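Local coordinates for protein-l-isoaspartate o-methyltransferase (Thermotoga maritima, PDB 1DL5) that transfers a methyl group to the carboxylate of isoaspartyl residues in damaged proteins, a step in protein repair, at residues S237-F240 with V241-V244. Residues are numbered along the deposited sequence; the frame is centred on the assembly and turned at random.
Sequences SHIF and VELV
Ser237 to Val244 form two consecutive turns of the helix 237-248, and four i to i+4 backbone bonds tie the first turn to the second. The shortest is Val241 N to Ser237 O at 2.8 Å. Leu243 N to Ile239 O is longer, 3.3 Å. That carbonyl has a second donor, a water that gives one hydrogen to Ile239 O and the other to Glu242 OE1, 2.8 Å from each. The water thus ties the carboxylate to the backbone one turn back.

On the neighbouring flank His238 and Glu242 lie one turn apart. The CG of Glu242 sits over one face of the imidazole, toward its rim. Ring and carboxylate planes are 48° apart. His238 NE2 lies 3.6 Å from Glu242 OE2. Ser180 OG bridges the pair, with a hydrogen bond to each. Ile239 CD1 lies 3.8 Å from Glu242 OE1, on the other oxygen of the carboxylate.

On the flank facing strand 265-270, Phe240 meets Val244. With CG of Phe240 anti to the backbone N (chi1 -171°), beside the carbonyl carbon, the ring lies alongside the following turn. Val244 CG2 makes a CH-pi contact over one ring face, 4.1 Å from the centroid and 3.7 Å from CE2 of Phe240. Phe269 of strand 265-270 packs on Phe240, Val241 and Val244, and Trp290 of helix 281-292 meets the Phe240 ring at about 35°.

These are i to i+3 and i to i+4 side-chain contacts on an alpha-helix packed against the five-stranded antiparallel sheet and helix 281-292 in the C-terminal domain.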
ATOM      1  N   SER A 237      24.346  -4.397  -5.252  1.00 26.54           N
ATOM      2  CA  SER A 237      23.218  -3.590  -5.702  1.00 26.37           C
ATOM      3  C   SER A 237      22.705  -3.915  -7.102  1.00 24.98           C
ATOM      4  O   SER A 237      21.499  -3.928  -7.322  1.00 24.57           O
ATOM      5  CB  SER A 237      23.553  -2.095  -5.616  1.00 28.02           C
ATOM      6  OG  SER A 237      24.619  -1.745  -6.479  1.00 30.06           O
ATOM      7  N   HIS A 238      23.603  -4.178  -8.050  1.00 24.57           N
ATOM      8  CA  HIS A 238      23.165  -4.486  -9.413  1.00 22.56           C
ATOM      9  C   HIS A 238      22.279  -5.728  -9.437  1.00 20.46           C
ATOM     10  O   HIS A 238      21.286  -5.775 -10.166  1.00 19.34           O
ATOM     11  CB  HIS A 238      24.367  -4.704 -10.339  1.00 26.80           C
ATOM     12  CG  HIS A 238      23.985  -4.937 -11.769  1.00 30.68           C
ATOM     13  ND1 HIS A 238      23.456  -3.947 -12.570  1.00 33.09           N
ATOM     14  CD2 HIS A 238      24.026  -6.056 -12.532  1.00 32.04           C
ATOM     15  CE1 HIS A 238      23.188  -4.445 -13.763  1.00 34.21           C
ATOM     16  NE2 HIS A 238      23.524  -5.723 -13.767  1.00 33.45           N
ATOM     17  N   ILE A 239      22.648  -6.728  -8.642  1.00 18.56           N
ATOM     18  CA  ILE A 239      21.898  -7.975  -8.546  1.00 19.59           C
ATOM     19  C   ILE A 239      20.518  -7.720  -7.954  1.00 21.43           C
ATOM     20  O   ILE A 239      19.530  -8.318  -8.375  1.00 20.34           O
ATOM     21  CB  ILE A 239      22.640  -9.007  -7.655  1.00 21.23           C
ATOM     22  CG1 ILE A 239      23.981  -9.376  -8.297  1.00 24.74           C
ATOM     23  CG2 ILE A 239      21.784 -10.258  -7.444  1.00 21.32           C
ATOM     24  CD1 ILE A 239      23.862  -9.915  -9.709  1.00 26.81           C
ATOM     25  N   PHE A 240      20.449  -6.829  -6.969  1.00 18.12           N
ATOM     26  CA  PHE A 240      19.170  -6.524  -6.350  1.00 19.10           C
ATOM     27  C   PHE A 240      18.298  -5.736  -7.317  1.00 16.40           C
ATOM     28  O   PHE A 240      17.090  -5.950  -7.388  1.00 16.51           O
ATOM     29  CB  PHE A 240      19.369  -5.722  -5.063  1.00 18.15           C
ATOM     30  CG  PHE A 240      18.108  -5.553  -4.261  1.00 19.01           C
ATOM     31  CD1 PHE A 240      17.459  -6.664  -3.726  1.00 17.62           C
ATOM     32  CD2 PHE A 240      17.561  -4.288  -4.052  1.00 17.88           C
ATOM     33  CE1 PHE A 240      16.279  -6.525  -2.988  1.00 18.98           C
ATOM     34  CE2 PHE A 240      16.377  -4.132  -3.313  1.00 15.57           C
ATOM     35  CZ  PHE A 240      15.739  -5.253  -2.783  1.00 18.91           C
ATOM     36  N   VAL A 241      18.915  -4.820  -8.061  1.00 15.84           N
ATOM     37  CA  VAL A 241      18.171  -4.015  -9.024  1.00 16.63           C
ATOM     38  C   VAL A 241      17.552  -4.910 -10.098  1.00 17.94           C
ATOM     39  O   VAL A 241      16.420  -4.672 -10.529  1.00 15.62           O
ATOM     40  CB  VAL A 241      19.074  -2.948  -9.676  1.00 19.29           C
ATOM     41  CG1 VAL A 241      18.351  -2.272 -10.826  1.00 22.82           C
ATOM     42  CG2 VAL A 241      19.467  -1.908  -8.633  1.00 20.72           C
ATOM     43  N   GLU A 242      18.287  -5.933 -10.527  1.00 18.46           N
ATOM     44  CA  GLU A 242      17.760  -6.864 -11.528  1.00 17.72           C
ATOM     45  C   GLU A 242      16.500  -7.497 -10.944  1.00 17.67           C
ATOM     46  O   GLU A 242      15.482  -7.646 -11.625  1.00 15.28           O
ATOM     47  CB  GLU A 242      18.754  -7.991 -11.834  1.00 20.42           C
ATOM     48  CG  GLU A 242      20.077  -7.580 -12.469  1.00 20.97           C
ATOM     49  CD  GLU A 242      20.915  -8.786 -12.893  1.00 23.45           C
ATOM     50  OE1 GLU A 242      20.953  -9.792 -12.148  1.00 21.64           O
ATOM     51  OE2 GLU A 242      21.542  -8.727 -13.970  1.00 23.75           O
ATOM     52  N   LEU A 243      16.580  -7.886  -9.676  1.00 16.33           N
ATOM     53  CA  LEU A 243      15.447  -8.511  -9.013  1.00 15.82           C
ATOM     54  C   LEU A 243      14.250  -7.566  -8.876  1.00 16.14           C
ATOM     55  O   LEU A 243      13.104  -7.991  -9.027  1.00 13.59           O
ATOM     56  CB  LEU A 243      15.881  -9.053  -7.643  1.00 18.57           C
ATOM     57  CG  LEU A 243      16.631 -10.392  -7.702  1.00 18.02           C
ATOM     58  CD1 LEU A 243      17.402 -10.639  -6.405  1.00 16.30           C
ATOM     59  CD2 LEU A 243      15.634 -11.516  -7.955  1.00 15.03           C
ATOM     60  N   VAL A 244      14.509  -6.288  -8.607  1.00 13.27           N
ATOM     61  CA  VAL A 244      13.422  -5.314  -8.474  1.00 13.92           C
ATOM     62  C   VAL A 244      12.734  -5.122  -9.825  1.00 16.04           C
ATOM     63  O   VAL A 244      11.512  -4.977  -9.901  1.00 15.41           O
ATOM     64  CB  VAL A 244      13.945  -3.950  -7.962  1.00 15.84           C
ATOM     65  CG1 VAL A 244      12.827  -2.893  -8.038  1.00 16.49           C
ATOM     66  CG2 VAL A 244      14.435  -4.094  -6.520  1.00 15.67           C
TER
HETATM   67  O   HOH W   1      19.638 -10.744  -9.862  1.00 18.15           O